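Local coordinates for nucleocapsid protein (Rift Valley fever virus, PDB 4H5P) that encapsidates the single-stranded viral RNA genome, shielding it from nucleases and forming the ribonucleoprotein that serves as template for transcription and replication, at residues A[33-38]-A[108-113]; A[60-65]-A[117-122]; A[166-171]-A[236-241]. All blocks are in the same frame, centred on the assembly; numbering follows the deposited sequence.

Interaction 1: A[33-38]-A[108-113]; sequences FDARRV and AAALAG. With nucleotides of chain E.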
ATOM      1  N   PHE A  33     -19.019  16.336  -9.321  1.00 28.82           N
ATOM      2  CA  PHE A  33     -19.630  15.522 -10.351  1.00 27.82           C
ATOM      3  C   PHE A  33     -20.773  16.291 -10.995  1.00 32.45           C
ATOM      4  O   PHE A  33     -21.591  16.904 -10.298  1.00 32.07           O
ATOM      5  CB  PHE A  33     -20.126  14.186  -9.754  1.00 28.86           C
ATOM      6  CG  PHE A  33     -20.896  13.309 -10.712  1.00 29.03           C
ATOM      7  CD1 PHE A  33     -20.237  12.386 -11.514  1.00 31.43           C
ATOM      8  CD2 PHE A  33     -22.284  13.400 -10.803  1.00 29.25           C
ATOM      9  CE1 PHE A  33     -20.949  11.570 -12.389  1.00 32.98           C
ATOM     10  CE2 PHE A  33     -22.994  12.594 -11.684  1.00 32.44           C
ATOM     11  CZ  PHE A  33     -22.322  11.684 -12.474  1.00 31.90           C
ATOM     12  N   ASP A  34     -20.804  16.281 -12.329  1.00 29.41           N
ATOM     13  CA  ASP A  34     -21.857  16.916 -13.111  1.00 28.37           C
ATOM     14  C   ASP A  34     -22.358  15.905 -14.115  1.00 28.94           C
ATOM     15  O   ASP A  34     -21.647  15.561 -15.055  1.00 28.68           O
ATOM     16  CB  ASP A  34     -21.357  18.212 -13.791  1.00 29.52           C
ATOM     17  CG  ASP A  34     -22.394  19.012 -14.575  1.00 32.25           C
ATOM     18  OD1 ASP A  34     -23.619  18.754 -14.403  1.00 30.06           O
ATOM     19  OD2 ASP A  34     -21.988  19.900 -15.351  1.00 40.40           O
ATOM     20  N   ALA A  35     -23.587  15.421 -13.911  1.00 21.43           N
ATOM     21  CA  ALA A  35     -24.239  14.460 -14.798  1.00 20.13           C
ATOM     22  C   ALA A  35     -24.358  14.980 -16.247  1.00 22.15           C
ATOM     23  O   ALA A  35     -24.309  14.189 -17.181  1.00 20.58           O
ATOM     24  CB  ALA A  35     -25.609  14.129 -14.257  1.00 21.83           C
ATOM     25  N   ARG A  36     -24.481  16.299 -16.431  1.00 20.05           N
ATOM     26  CA  ARG A  36     -24.574  16.944 -17.756  1.00 19.50           C
ATOM     27  C   ARG A  36     -23.316  16.686 -18.597  1.00 19.69           C
ATOM     28  O   ARG A  36     -23.427  16.468 -19.805  1.00 17.86           O
ATOM     29  CB  ARG A  36     -24.778  18.459 -17.617  1.00 19.61           C
ATOM     30  CG  ARG A  36     -26.095  18.844 -16.974  1.00 25.91           C
ATOM     31  CD  ARG A  36     -26.090  20.303 -16.557  1.00 29.04           C
ATOM     32  NE  ARG A  36     -27.261  20.620 -15.735  1.00 49.40           N
ATOM     33  CZ  ARG A  36     -27.332  20.449 -14.415  1.00 65.06           C
ATOM     34  NH1 ARG A  36     -26.295  19.958 -13.743  1.00 56.26           N
ATOM     35  NH2 ARG A  36     -28.443  20.761 -13.758  1.00 49.07           N
ATOM     36  N   ARG A  37     -22.131  16.728 -17.953  1.00 14.40           N
ATOM     37  CA  ARG A  37     -20.846  16.489 -18.602  1.00 14.51           C
ATOM     38  C   ARG A  37     -20.727  15.012 -19.028  1.00 19.01           C
ATOM     39  O   ARG A  37     -20.191  14.723 -20.101  1.00 18.46           O
ATOM     40  CB  ARG A  37     -19.684  16.899 -17.668  1.00 15.71           C
ATOM     41  CG  ARG A  37     -18.267  16.735 -18.271  1.00 24.30           C
ATOM     42  CD  ARG A  37     -18.056  17.543 -19.543  1.00 29.63           C
ATOM     43  NE  ARG A  37     -16.679  17.437 -20.030  1.00 38.12           N
ATOM     44  CZ  ARG A  37     -16.317  17.615 -21.297  1.00 51.20           C
ATOM     45  NH1 ARG A  37     -17.226  17.894 -22.222  1.00 33.88           N
ATOM     46  NH2 ARG A  37     -15.044  17.502 -21.650  1.00 40.79           N
ATOM     47  N   VAL A  38     -21.252  14.095 -18.199  1.00 15.54           N
ATOM     48  CA  VAL A  38     -21.235  12.666 -18.486  1.00 15.35           C
ATOM     49  C   VAL A  38     -22.085  12.390 -19.736  1.00 18.76           C
ATOM     50  O   VAL A  38     -21.598  11.758 -20.671  1.00 19.53           O
ATOM     51  CB  VAL A  38     -21.685  11.820 -17.263  1.00 19.91           C
ATOM     52  CG1 VAL A  38     -21.822  10.339 -17.627  1.00 19.16           C
ATOM     53  CG2 VAL A  38     -20.712  12.001 -16.090  1.00 19.93           C
ATOM     54  N   ALA A 108     -23.463   5.195 -14.762  1.00 17.62           N
ATOM     55  CA  ALA A 108     -24.531   4.714 -13.886  1.00 18.62           C
ATOM     56  C   ALA A 108     -25.087   5.841 -12.987  1.00 22.31           C
ATOM     57  O   ALA A 108     -26.304   5.923 -12.790  1.00 21.28           O
ATOM     58  CB  ALA A 108     -24.020   3.556 -13.030  1.00 19.89           C
ATOM     59  N   ALA A 109     -24.200   6.721 -12.482  1.00 19.50           N
ATOM     60  CA  ALA A 109     -24.563   7.832 -11.597  1.00 21.06           C
ATOM     61  C   ALA A 109     -25.366   8.914 -12.316  1.00 25.33           C
ATOM     62  O   ALA A 109     -26.315   9.441 -11.745  1.00 24.53           O
ATOM     63  CB  ALA A 109     -23.308   8.441 -10.964  1.00 22.06           C
ATOM     64  N   ALA A 110     -24.969   9.261 -13.557  1.00 22.80           N
ATOM     65  CA  ALA A 110     -25.627  10.294 -14.362  1.00 21.75           C
ATOM     66  C   ALA A 110     -27.027   9.870 -14.823  1.00 24.69           C
ATOM     67  O   ALA A 110     -27.903  10.724 -14.976  1.00 23.38           O
ATOM     68  CB  ALA A 110     -24.769  10.626 -15.576  1.00 21.08           C
ATOM     69  N   LEU A 111     -27.222   8.565 -15.084  1.00 21.13           N
ATOM     70  CA  LEU A 111     -28.501   8.034 -15.559  1.00 20.99           C
ATOM     71  C   LEU A 111     -29.129   7.178 -14.451  1.00 23.88           C
ATOM     72  O   LEU A 111     -29.561   6.048 -14.679  1.00 23.85           O
ATOM     73  CB  LEU A 111     -28.269   7.255 -16.875  1.00 20.41           C
ATOM     74  CG  LEU A 111     -27.544   8.064 -17.987  1.00 24.03           C
ATOM     75  CD1 LEU A 111     -26.878   7.156 -19.003  1.00 22.63           C
ATOM     76  CD2 LEU A 111     -28.474   9.070 -18.657  1.00 26.37           C
ATOM     77  N   ALA A 112     -29.239   7.797 -13.256  1.00 21.41           N
ATOM     78  CA  ALA A 112     -29.684   7.219 -11.993  1.00 24.02           C
ATOM     79  C   ALA A 112     -31.079   6.595 -12.081  1.00 32.31           C
ATOM     80  O   ALA A 112     -31.296   5.513 -11.542  1.00 31.61           O
ATOM     81  CB  ALA A 112     -29.634   8.273 -10.897  1.00 25.83           C
ATOM     82  N   GLY A 113     -31.976   7.252 -12.810  1.00 24.00           N
ATOM     83  CA  GLY A 113     -33.358   6.822 -13.022  1.00 26.40           C
ATOM     84  C   GLY A 113     -33.429   5.434 -13.620  1.00 33.81           C
ATOM     85  O   GLY A 113     -34.143   4.570 -13.105  1.00 35.00           O
TER
ATOM     86  P     U E   3     -18.191  14.541  -6.123  1.00 33.44           P
ATOM     87  OP1   U E   3     -16.727  14.592  -6.329  1.00 33.77           O
ATOM     88  OP2   U E   3     -19.052  15.524  -6.793  1.00 34.63           O
ATOM     89  O5'   U E   3     -18.712  13.085  -6.508  1.00 32.77           O
ATOM     90  C5'   U E   3     -17.955  11.920  -6.197  1.00 32.35           C
ATOM     91  C4'   U E   3     -18.761  10.667  -6.528  1.00 32.39           C
ATOM     92  O4'   U E   3     -20.028  10.729  -5.809  1.00 32.27           O
ATOM     93  C3'   U E   3     -19.162  10.506  -8.009  1.00 32.90           C
ATOM     94  O3'   U E   3     -18.186   9.762  -8.752  1.00 32.89           O
ATOM     95  C2'   U E   3     -20.430   9.666  -7.879  1.00 33.57           C
ATOM     96  O2'   U E   3     -20.142   8.294  -7.653  1.00 35.12           O
ATOM     97  C1'   U E   3     -21.092  10.263  -6.639  1.00 32.24           C
ATOM     98  N1    U E   3     -22.065  11.397  -6.969  1.00 31.72           N
ATOM     99  C2    U E   3     -23.252  11.099  -7.648  1.00 33.14           C
ATOM    100  O2    U E   3     -23.621   9.963  -7.898  1.00 33.83           O
ATOM    101  N3    U E   3     -24.007  12.195  -8.006  1.00 33.03           N
ATOM    102  C4    U E   3     -23.722  13.530  -7.730  1.00 33.37           C
ATOM    103  O4    U E   3     -24.504  14.400  -8.095  1.00 35.09           O
ATOM    104  C5    U E   3     -22.488  13.762  -7.015  1.00 31.92           C
ATOM    105  C6    U E   3     -21.731  12.714  -6.663  1.00 31.34           C
TER

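Interaction 2: A[60-65]-A[117-122]; sequences LALTRG and QALVVL. With nucleotides of chain E.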
ATOM      1  N   LEU A  60     -22.712  -3.439 -16.811  1.00 21.78           N
ATOM      2  CA  LEU A  60     -21.305  -3.658 -16.454  1.00 21.83           C
ATOM      3  C   LEU A  60     -20.965  -3.032 -15.113  1.00 25.10           C
ATOM      4  O   LEU A  60     -20.351  -3.698 -14.284  1.00 25.20           O
ATOM      5  CB  LEU A  60     -20.374  -3.101 -17.526  1.00 20.86           C
ATOM      6  CG  LEU A  60     -20.194  -3.936 -18.776  1.00 24.97           C
ATOM      7  CD1 LEU A  60     -19.584  -3.093 -19.877  1.00 24.78           C
ATOM      8  CD2 LEU A  60     -19.316  -5.145 -18.506  1.00 23.73           C
ATOM      9  N   ALA A  61     -21.382  -1.764 -14.893  1.00 21.02           N
ATOM     10  CA  ALA A  61     -21.155  -1.043 -13.645  1.00 20.91           C
ATOM     11  C   ALA A  61     -21.767  -1.780 -12.446  1.00 27.11           C
ATOM     12  O   ALA A  61     -21.102  -1.932 -11.427  1.00 27.52           O
ATOM     13  CB  ALA A  61     -21.732   0.356 -13.740  1.00 21.24           C
ATOM     14  N   LEU A  62     -23.003  -2.287 -12.596  1.00 25.41           N
ATOM     15  CA  LEU A  62     -23.753  -2.941 -11.519  1.00 26.43           C
ATOM     16  C   LEU A  62     -23.319  -4.376 -11.223  1.00 28.97           C
ATOM     17  O   LEU A  62     -23.349  -4.765 -10.054  1.00 27.40           O
ATOM     18  CB  LEU A  62     -25.251  -2.924 -11.844  1.00 27.05           C
ATOM     19  CG  LEU A  62     -26.064  -1.699 -11.393  1.00 31.87           C
ATOM     20  CD1 LEU A  62     -25.381  -0.383 -11.685  1.00 30.76           C
ATOM     21  CD2 LEU A  62     -27.456  -1.723 -11.966  1.00 34.62           C
ATOM     22  N   THR A  63     -22.932  -5.160 -12.255  1.00 24.57           N
ATOM     23  CA  THR A  63     -22.596  -6.573 -12.062  1.00 24.80           C
ATOM     24  C   THR A  63     -21.098  -6.862 -12.085  1.00 28.97           C
ATOM     25  O   THR A  63     -20.692  -7.898 -11.546  1.00 31.04           O
ATOM     26  CB  THR A  63     -23.327  -7.453 -13.088  1.00 30.42           C
ATOM     27  OG1 THR A  63     -22.839  -7.189 -14.404  1.00 27.40           O
ATOM     28  CG2 THR A  63     -24.834  -7.278 -13.039  1.00 30.80           C
ATOM     29  N   ARG A  64     -20.268  -5.979 -12.685  1.00 22.88           N
ATOM     30  CA  ARG A  64     -18.831  -6.256 -12.739  1.00 21.84           C
ATOM     31  C   ARG A  64     -17.967  -5.163 -12.087  1.00 26.58           C
ATOM     32  O   ARG A  64     -16.807  -5.426 -11.784  1.00 28.26           O
ATOM     33  CB  ARG A  64     -18.370  -6.498 -14.189  1.00 19.20           C
ATOM     34  CG  ARG A  64     -18.910  -7.790 -14.845  1.00 24.09           C
ATOM     35  CD  ARG A  64     -18.598  -9.094 -14.090  1.00 24.54           C
ATOM     36  NE  ARG A  64     -17.171  -9.256 -13.789  1.00 27.80           N
ATOM     37  CZ  ARG A  64     -16.278  -9.797 -14.608  1.00 38.98           C
ATOM     38  NH1 ARG A  64     -16.649 -10.253 -15.799  1.00 23.12           N
ATOM     39  NH2 ARG A  64     -15.011  -9.901 -14.240  1.00 34.08           N
ATOM     40  N   GLY A  65     -18.509  -3.968 -11.883  1.00 22.11           N
ATOM     41  CA  GLY A  65     -17.749  -2.905 -11.233  1.00 22.35           C
ATOM     42  C   GLY A  65     -17.252  -1.767 -12.102  1.00 25.06           C
ATOM     43  O   GLY A  65     -17.826  -1.472 -13.149  1.00 24.35           O
ATOM     44  N   GLN A 117     -33.834   1.249 -11.784  1.00 33.82           N
ATOM     45  CA  GLN A 117     -34.844   0.338 -12.330  1.00 34.44           C
ATOM     46  C   GLN A 117     -34.207  -1.005 -12.661  1.00 36.39           C
ATOM     47  O   GLN A 117     -34.819  -2.044 -12.438  1.00 36.56           O
ATOM     48  CB  GLN A 117     -35.509   0.937 -13.579  1.00 35.70           C
ATOM     49  CG  GLN A 117     -36.451   2.087 -13.263  1.00 39.74           C
ATOM     50  CD  GLN A 117     -37.064   2.659 -14.496  1.00 50.71           C
ATOM     51  OE1 GLN A 117     -37.984   2.079 -15.070  1.00 50.29           O
ATOM     52  NE2 GLN A 117     -36.598   3.827 -14.908  1.00 39.25           N
ATOM     53  N   ALA A 118     -32.966  -0.976 -13.191  1.00 32.38           N
ATOM     54  CA  ALA A 118     -32.189  -2.166 -13.556  1.00 31.83           C
ATOM     55  C   ALA A 118     -31.917  -3.053 -12.335  1.00 36.47           C
ATOM     56  O   ALA A 118     -31.869  -4.273 -12.479  1.00 37.08           O
ATOM     57  CB  ALA A 118     -30.876  -1.758 -14.212  1.00 30.19           C
ATOM     58  N   LEU A 119     -31.787  -2.438 -11.139  1.00 34.57           N
ATOM     59  CA  LEU A 119     -31.510  -3.092  -9.847  1.00 36.27           C
ATOM     60  C   LEU A 119     -32.535  -4.162  -9.445  1.00 43.01           C
ATOM     61  O   LEU A 119     -32.175  -5.092  -8.723  1.00 44.23           O
ATOM     62  CB  LEU A 119     -31.439  -2.054  -8.720  1.00 35.95           C
ATOM     63  CG  LEU A 119     -30.301  -1.041  -8.749  1.00 38.12           C
ATOM     64  CD1 LEU A 119     -30.499  -0.003  -7.651  1.00 38.28           C
ATOM     65  CD2 LEU A 119     -28.930  -1.729  -8.613  1.00 37.64           C
ATOM     66  N   VAL A 120     -33.802  -4.019  -9.878  1.00 40.12           N
ATOM     67  CA  VAL A 120     -34.859  -4.983  -9.566  1.00 41.94           C
ATOM     68  C   VAL A 120     -34.547  -6.316 -10.276  1.00 46.24           C
ATOM     69  O   VAL A 120     -34.649  -7.380  -9.656  1.00 46.72           O
ATOM     70  CB  VAL A 120     -36.261  -4.436  -9.939  1.00 47.06           C
ATOM     71  CG1 VAL A 120     -37.358  -5.433  -9.589  1.00 50.02           C
ATOM     72  CG2 VAL A 120     -36.523  -3.104  -9.251  1.00 46.31           C
ATOM     73  N   VAL A 121     -34.125  -6.239 -11.556  1.00 41.88           N
ATOM     74  CA  VAL A 121     -33.779  -7.394 -12.390  1.00 42.43           C
ATOM     75  C   VAL A 121     -32.408  -7.957 -11.995  1.00 44.04           C
ATOM     76  O   VAL A 121     -32.241  -9.171 -11.965  1.00 45.86           O
ATOM     77  CB  VAL A 121     -33.803  -7.029 -13.906  1.00 46.16           C
ATOM     78  CG1 VAL A 121     -33.562  -8.251 -14.789  1.00 47.50           C
ATOM     79  CG2 VAL A 121     -35.113  -6.350 -14.290  1.00 47.56           C
ATOM     80  N   LEU A 122     -31.436  -7.077 -11.705  1.00 37.04           N
ATOM     81  CA  LEU A 122     -30.039  -7.432 -11.437  1.00 35.54           C
ATOM     82  C   LEU A 122     -29.729  -7.804  -9.989  1.00 40.57           C
ATOM     83  O   LEU A 122     -28.615  -8.264  -9.713  1.00 38.89           O
ATOM     84  CB  LEU A 122     -29.115  -6.279 -11.878  1.00 32.69           C
ATOM     85  CG  LEU A 122     -29.173  -5.942 -13.366  1.00 37.18           C
ATOM     86  CD1 LEU A 122     -28.171  -4.896 -13.742  1.00 34.37           C
ATOM     87  CD2 LEU A 122     -28.945  -7.156 -14.182  1.00 41.96           C
TER
ATOM     88  P     U E   6     -11.208   0.433  -5.981  1.00 43.76           P
ATOM     89  OP1   U E   6     -10.004  -0.416  -5.851  1.00 43.78           O
ATOM     90  OP2   U E   6     -11.251   1.487  -7.029  1.00 43.46           O
ATOM     91  O5'   U E   6     -12.495  -0.493  -6.157  1.00 43.15           O
ATOM     92  C5'   U E   6     -12.670  -1.679  -5.386  1.00 43.05           C
ATOM     93  C4'   U E   6     -13.632  -2.624  -6.094  1.00 43.41           C
ATOM     94  O4'   U E   6     -14.972  -2.055  -6.080  1.00 43.19           O
ATOM     95  C3'   U E   6     -13.297  -2.886  -7.580  1.00 43.79           C
ATOM     96  O3'   U E   6     -13.479  -4.271  -7.885  1.00 45.54           O
ATOM     97  C2'   U E   6     -14.312  -2.003  -8.319  1.00 42.43           C
ATOM     98  O2'   U E   6     -14.613  -2.475  -9.613  1.00 41.18           O
ATOM     99  C1'   U E   6     -15.514  -2.140  -7.388  1.00 42.66           C
ATOM    100  N1    U E   6     -16.583  -1.086  -7.547  1.00 42.27           N
ATOM    101  C2    U E   6     -17.910  -1.484  -7.719  1.00 42.33           C
ATOM    102  O2    U E   6     -18.266  -2.655  -7.783  1.00 42.28           O
ATOM    103  N3    U E   6     -18.815  -0.449  -7.826  1.00 42.31           N
ATOM    104  C4    U E   6     -18.544   0.907  -7.744  1.00 42.65           C
ATOM    105  O4    U E   6     -19.468   1.710  -7.830  1.00 43.52           O
ATOM    106  C5    U E   6     -17.150   1.248  -7.536  1.00 42.46           C
ATOM    107  C6    U E   6     -16.244   0.263  -7.434  1.00 42.37           C
TER

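Interaction 3: A[166-171]-A[236-241]; sequences LDAHSL and AAAQAY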
ATOM      1  N   LEU A 166     -32.916   8.204   3.422  1.00 52.88           N
ATOM      2  CA  LEU A 166     -31.458   8.180   3.463  1.00 50.51           C
ATOM      3  C   LEU A 166     -30.928   7.118   4.418  1.00 55.16           C
ATOM      4  O   LEU A 166     -29.943   6.470   4.074  1.00 52.38           O
ATOM      5  CB  LEU A 166     -30.879   9.560   3.792  1.00 51.28           C
ATOM      6  CG  LEU A 166     -31.078  10.637   2.709  1.00 54.33           C
ATOM      7  CD1 LEU A 166     -30.510  11.962   3.149  1.00 55.79           C
ATOM      8  CD2 LEU A 166     -30.478  10.214   1.378  1.00 53.09           C
ATOM      9  N   ASP A 167     -31.590   6.899   5.580  1.00 54.99           N
ATOM     10  CA  ASP A 167     -31.195   5.854   6.530  1.00 55.77           C
ATOM     11  C   ASP A 167     -31.405   4.470   5.899  1.00 56.54           C
ATOM     12  O   ASP A 167     -30.505   3.633   5.981  1.00 55.62           O
ATOM     13  CB  ASP A 167     -31.955   5.968   7.867  1.00 62.19           C
ATOM     14  CG  ASP A 167     -31.512   7.092   8.799  1.00 75.82           C
ATOM     15  OD1 ASP A 167     -30.370   7.575   8.653  1.00 75.28           O
ATOM     16  OD2 ASP A 167     -32.299   7.462   9.693  1.00 86.43           O
ATOM     17  N   ALA A 168     -32.556   4.257   5.225  1.00 51.36           N
ATOM     18  CA  ALA A 168     -32.886   3.017   4.513  1.00 50.11           C
ATOM     19  C   ALA A 168     -31.833   2.686   3.453  1.00 52.99           C
ATOM     20  O   ALA A 168     -31.369   1.549   3.390  1.00 53.25           O
ATOM     21  CB  ALA A 168     -34.246   3.144   3.855  1.00 51.42           C
ATOM     22  N   HIS A 169     -31.458   3.694   2.630  1.00 47.60           N
ATOM     23  CA  HIS A 169     -30.452   3.589   1.580  1.00 44.26           C
ATOM     24  C   HIS A 169     -29.071   3.351   2.186  1.00 47.28           C
ATOM     25  O   HIS A 169     -28.309   2.561   1.638  1.00 46.30           O
ATOM     26  CB  HIS A 169     -30.461   4.858   0.703  1.00 43.85           C
ATOM     27  CG  HIS A 169     -29.359   4.929  -0.310  1.00 44.48           C
ATOM     28  ND1 HIS A 169     -29.189   3.944  -1.262  1.00 44.40           N
ATOM     29  CD2 HIS A 169     -28.440   5.900  -0.513  1.00 45.21           C
ATOM     30  CE1 HIS A 169     -28.162   4.333  -1.995  1.00 41.98           C
ATOM     31  NE2 HIS A 169     -27.684   5.508  -1.588  1.00 42.66           N
ATOM     32  N   SER A 170     -28.764   4.002   3.328  1.00 45.58           N
ATOM     33  CA  SER A 170     -27.499   3.849   4.065  1.00 45.27           C
ATOM     34  C   SER A 170     -27.299   2.423   4.583  1.00 50.79           C
ATOM     35  O   SER A 170     -26.152   2.013   4.746  1.00 52.08           O
ATOM     36  CB  SER A 170     -27.422   4.824   5.232  1.00 49.31           C
ATOM     37  OG  SER A 170     -27.312   6.153   4.759  1.00 58.63           O
ATOM     38  N   LEU A 171     -28.394   1.657   4.836  1.00 47.63           N
ATOM     39  CA  LEU A 171     -28.287   0.253   5.271  1.00 47.85           C
ATOM     40  C   LEU A 171     -27.635  -0.555   4.144  1.00 48.93           C
ATOM     41  O   LEU A 171     -26.782  -1.393   4.425  1.00 48.57           O
ATOM     42  CB  LEU A 171     -29.651  -0.347   5.684  1.00 50.17           C
ATOM     43  CG  LEU A 171     -29.637  -1.782   6.262  1.00 56.27           C
ATOM     44  CD1 LEU A 171     -29.121  -1.814   7.689  1.00 59.24           C
ATOM     45  CD2 LEU A 171     -31.008  -2.403   6.223  1.00 59.89           C
ATOM     46  N   ALA A 236     -38.690   0.203   7.850  1.00 71.27           N
ATOM     47  CA  ALA A 236     -38.044  -1.003   8.387  1.00 71.63           C
ATOM     48  C   ALA A 236     -36.553  -0.939   8.160  1.00 71.45           C
ATOM     49  O   ALA A 236     -35.775  -1.148   9.088  1.00 72.15           O
ATOM     50  CB  ALA A 236     -38.620  -2.249   7.724  1.00 72.79           C
ATOM     51  N   ALA A 237     -36.166  -0.604   6.928  1.00 63.94           N
ATOM     52  CA  ALA A 237     -34.785  -0.465   6.494  1.00 59.84           C
ATOM     53  C   ALA A 237     -34.089   0.675   7.248  1.00 64.52           C
ATOM     54  O   ALA A 237     -32.930   0.522   7.633  1.00 64.08           O
ATOM     55  CB  ALA A 237     -34.747  -0.232   5.003  1.00 56.56           C
ATOM     56  N   ALA A 238     -34.811   1.784   7.508  1.00 62.14           N
ATOM     57  CA  ALA A 238     -34.303   2.929   8.261  1.00 62.54           C
ATOM     58  C   ALA A 238     -34.109   2.561   9.742  1.00 69.71           C
ATOM     59  O   ALA A 238     -33.126   2.998  10.346  1.00 70.00           O
ATOM     60  CB  ALA A 238     -35.255   4.106   8.126  1.00 64.42           C
ATOM     61  N   GLN A 239     -35.016   1.737  10.314  1.00 68.07           N
ATOM     62  CA  GLN A 239     -34.893   1.289  11.707  1.00 71.97           C
ATOM     63  C   GLN A 239     -33.767   0.242  11.822  1.00 74.07           C
ATOM     64  O   GLN A 239     -33.001   0.267  12.790  1.00 73.95           O
ATOM     65  CB  GLN A 239     -36.228   0.740  12.253  1.00 77.42           C
ATOM     66  CG  GLN A 239     -36.272   0.569  13.775  1.00 93.07           C
ATOM     67  CD  GLN A 239     -36.054   1.859  14.533  1.00111.25           C
ATOM     68  OE1 GLN A 239     -34.969   2.113  15.067  1.00105.06           O
ATOM     69  NE2 GLN A 239     -37.073   2.705  14.593  1.00105.31           N
ATOM     70  N   ALA A 240     -33.644  -0.636  10.801  1.00 69.11           N
ATOM     71  CA  ALA A 240     -32.590  -1.653  10.715  1.00 68.25           C
ATOM     72  C   ALA A 240     -31.220  -0.985  10.621  1.00 69.82           C
ATOM     73  O   ALA A 240     -30.235  -1.572  11.064  1.00 68.74           O
ATOM     74  CB  ALA A 240     -32.819  -2.560   9.516  1.00 66.82           C
ATOM     75  N   TYR A 241     -31.167   0.259  10.087  1.00 65.35           N
ATOM     76  CA  TYR A 241     -29.919   1.010   9.997  1.00 63.57           C
ATOM     77  C   TYR A 241     -29.526   1.590  11.349  1.00 72.62           C
ATOM     78  O   TYR A 241     -28.333   1.623  11.666  1.00 71.44           O
ATOM     79  CB  TYR A 241     -29.986   2.125   8.948  1.00 61.51           C
ATOM     80  CG  TYR A 241     -28.673   2.868   8.795  1.00 60.87           C
ATOM     81  CD1 TYR A 241     -27.530   2.217   8.344  1.00 60.14           C
ATOM     82  CD2 TYR A 241     -28.557   4.208   9.159  1.00 62.45           C
ATOM     83  CE1 TYR A 241     -26.312   2.881   8.242  1.00 57.85           C
ATOM     84  CE2 TYR A 241     -27.348   4.890   9.035  1.00 61.76           C
ATOM     85  CZ  TYR A 241     -26.229   4.220   8.578  1.00 63.53           C
ATOM     86  OH  TYR A 241     -25.041   4.893   8.454  1.00 62.90           O
TER

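Interaction 1: A[33-38]-A[108-113]
Ala35 and Ala110 bring the two backbones together, their CA atoms 4.4 Å apart, where the first turn of helix 35-46 meets the last turn of helix 104-110; no hydrogen bond crosses. Ala35 CB lies 3.8 Å from Ala110 CB, and Val38 CG1 closes on the same methyl at 3.6 Å. Alanine on both sides is consistent with so close an approach. With CG set opposite the backbone N (chi1 175°), the Phe33 ring extends to helix 104-110, where CZ meets Ala109 CB at 3.7 Å and the backbone N of Ala110 lies at the ring edge, near its plane. U3 of chain E is held from the same residue: Phe33 N donates a nearly straight bond (172°) to its OP2 at 2.7 Å, while the base lies obliquely to the ring. Ala109 CB also approaches O2 of U3 at 3.4 Å. Asp34 caps helix 35-46 by accepting from Arg36 N, and its OD1 takes Arg36 NH1 from the opposite face in a salt bridge. Arg99 and Arg106, both RNA-binding residues, pack beside Phe33. A backbone NH on phosphate and an aromatic ring beside the base mark this as part of the RNA-binding site of the phlebovirus nucleoprotein.

Interaction 2: A[60-65]-A[117-122]
Leu62, near the end of helix 50-63, points its side chain at helix 112-122 and can be followed outward atom by atom. Its CB already meets Leu122 CD1 at 4.0 Å; one bond further, CG lies 4.0 Å from Leu119 CD2. The CD2 branch makes the closest contacts, touching Leu119 CD2 and Leu122 CD1, each at 3.7 Å, and reaching Ala118 CB at 4.1 Å. These three partners are spaced i, i+1 and i+4 on one helix, so a single methyl sits among side chains from successive turns. Leu62 crosses both leucines at about a right angle. With CG anti to the carbonyl carbon and CD1 extended beyond it (chi2 -175°), Leu122 CD1 also reaches Thr63 CG2 at 4.2 Å. The hydroxyl of Thr63 has a separate task, bonding to Val59 O one turn back. Contacts across the segments are wholly apolar, without a hydrogen bond. Val25 of the second subunit packs on Leu122, and Trp125, important for dimerization, lies close to Thr63. On the RNA side, Gly65 CA comes within 3.5 Å of O2 of U6 of chain E. The leucine cluster is thus a buried helix-helix contact whose segments border bound RNA at Gly65 and the second subunit at Leu122.

Interaction 3: A[166-171]-A[236-241]
Ala168 and Ala238 stand with CA atoms only 4.0 Å apart, where the axes of 166-171 and 236-241 approach to 7.1 Å and cross at 66°. The small alanine side chains are consistent with so close an approach: Ala168 CB meets Ala237 CB at 3.6 Å, and Ala238 CB rests against the CB of Asp167. The contact at this point is thus made by CB atoms.

Further along, Tyr241 reaches over helix 159-180. Its CG lies opposite the backbone N (chi1 -177°), which carries the ring across the backbone of Asp167 and on to Ser170. Ser170 CB sits over one ring face, 3.7 Å from the centroid and 14° off the normal, a CH-pi contact. Asp167 O lies 3.4 Å from Tyr241 CB and obliquely to the ring, while the Asp167 carboxylate passes near the CD2 side with its plane tilted from that of the ring. The Ser170 hydroxyl turns back to its own helix, donating to Leu166 O at 2.7 Å; that oxygen also accepts from Ser170 N on the opposite face of its plane. The serine therefore offers its carbon to the tyrosine while its oxygen is satisfied within the helix. Leu171 borders the contact on the other flank: CD2 packs on Ala240 CB at 3.8 Å, and CD1 approaches the carbonyl oxygen of Ala240.

Lys189 adds a cation-pi contact to the Tyr241 ring and a hydrogen bond to Tyr241 O. The hydroxyl of Tyr140 bonds to Ala168 O, and its side chain also packs on Ala237, bridging the two helices. Helix 232-243 thus lies across the long helix 159-180, whose residues Leu166, His169 and Ser170 touch helix 197-204, within an all-helical part of the fold.

How the interactions relate
All three contacts are buried and lack hydrogen bonds across their segments; their centres lie about 9, 13 and 17 Å from the chain centre, interaction 3 farthest out. Segment 108-113 runs from helix 104-110 into helix 112-122, which interaction 2 uses; helices 35-46 and 50-63 follow each other, and Ala108 CB meets Ala61 CB at 4.0 Å. Both border the second subunit. Contact residues of interaction 1 touch RNA, whereas in interaction 2 Gly65, outside the contact itself, does so. No other protein chain touches interaction 3. Interaction 1 packs alanines with a phenylalanine and a valine, plus a backbone N-H on phosphate; interaction 2 is aliphatic; interaction 3 combines alanines with tyrosine over serine.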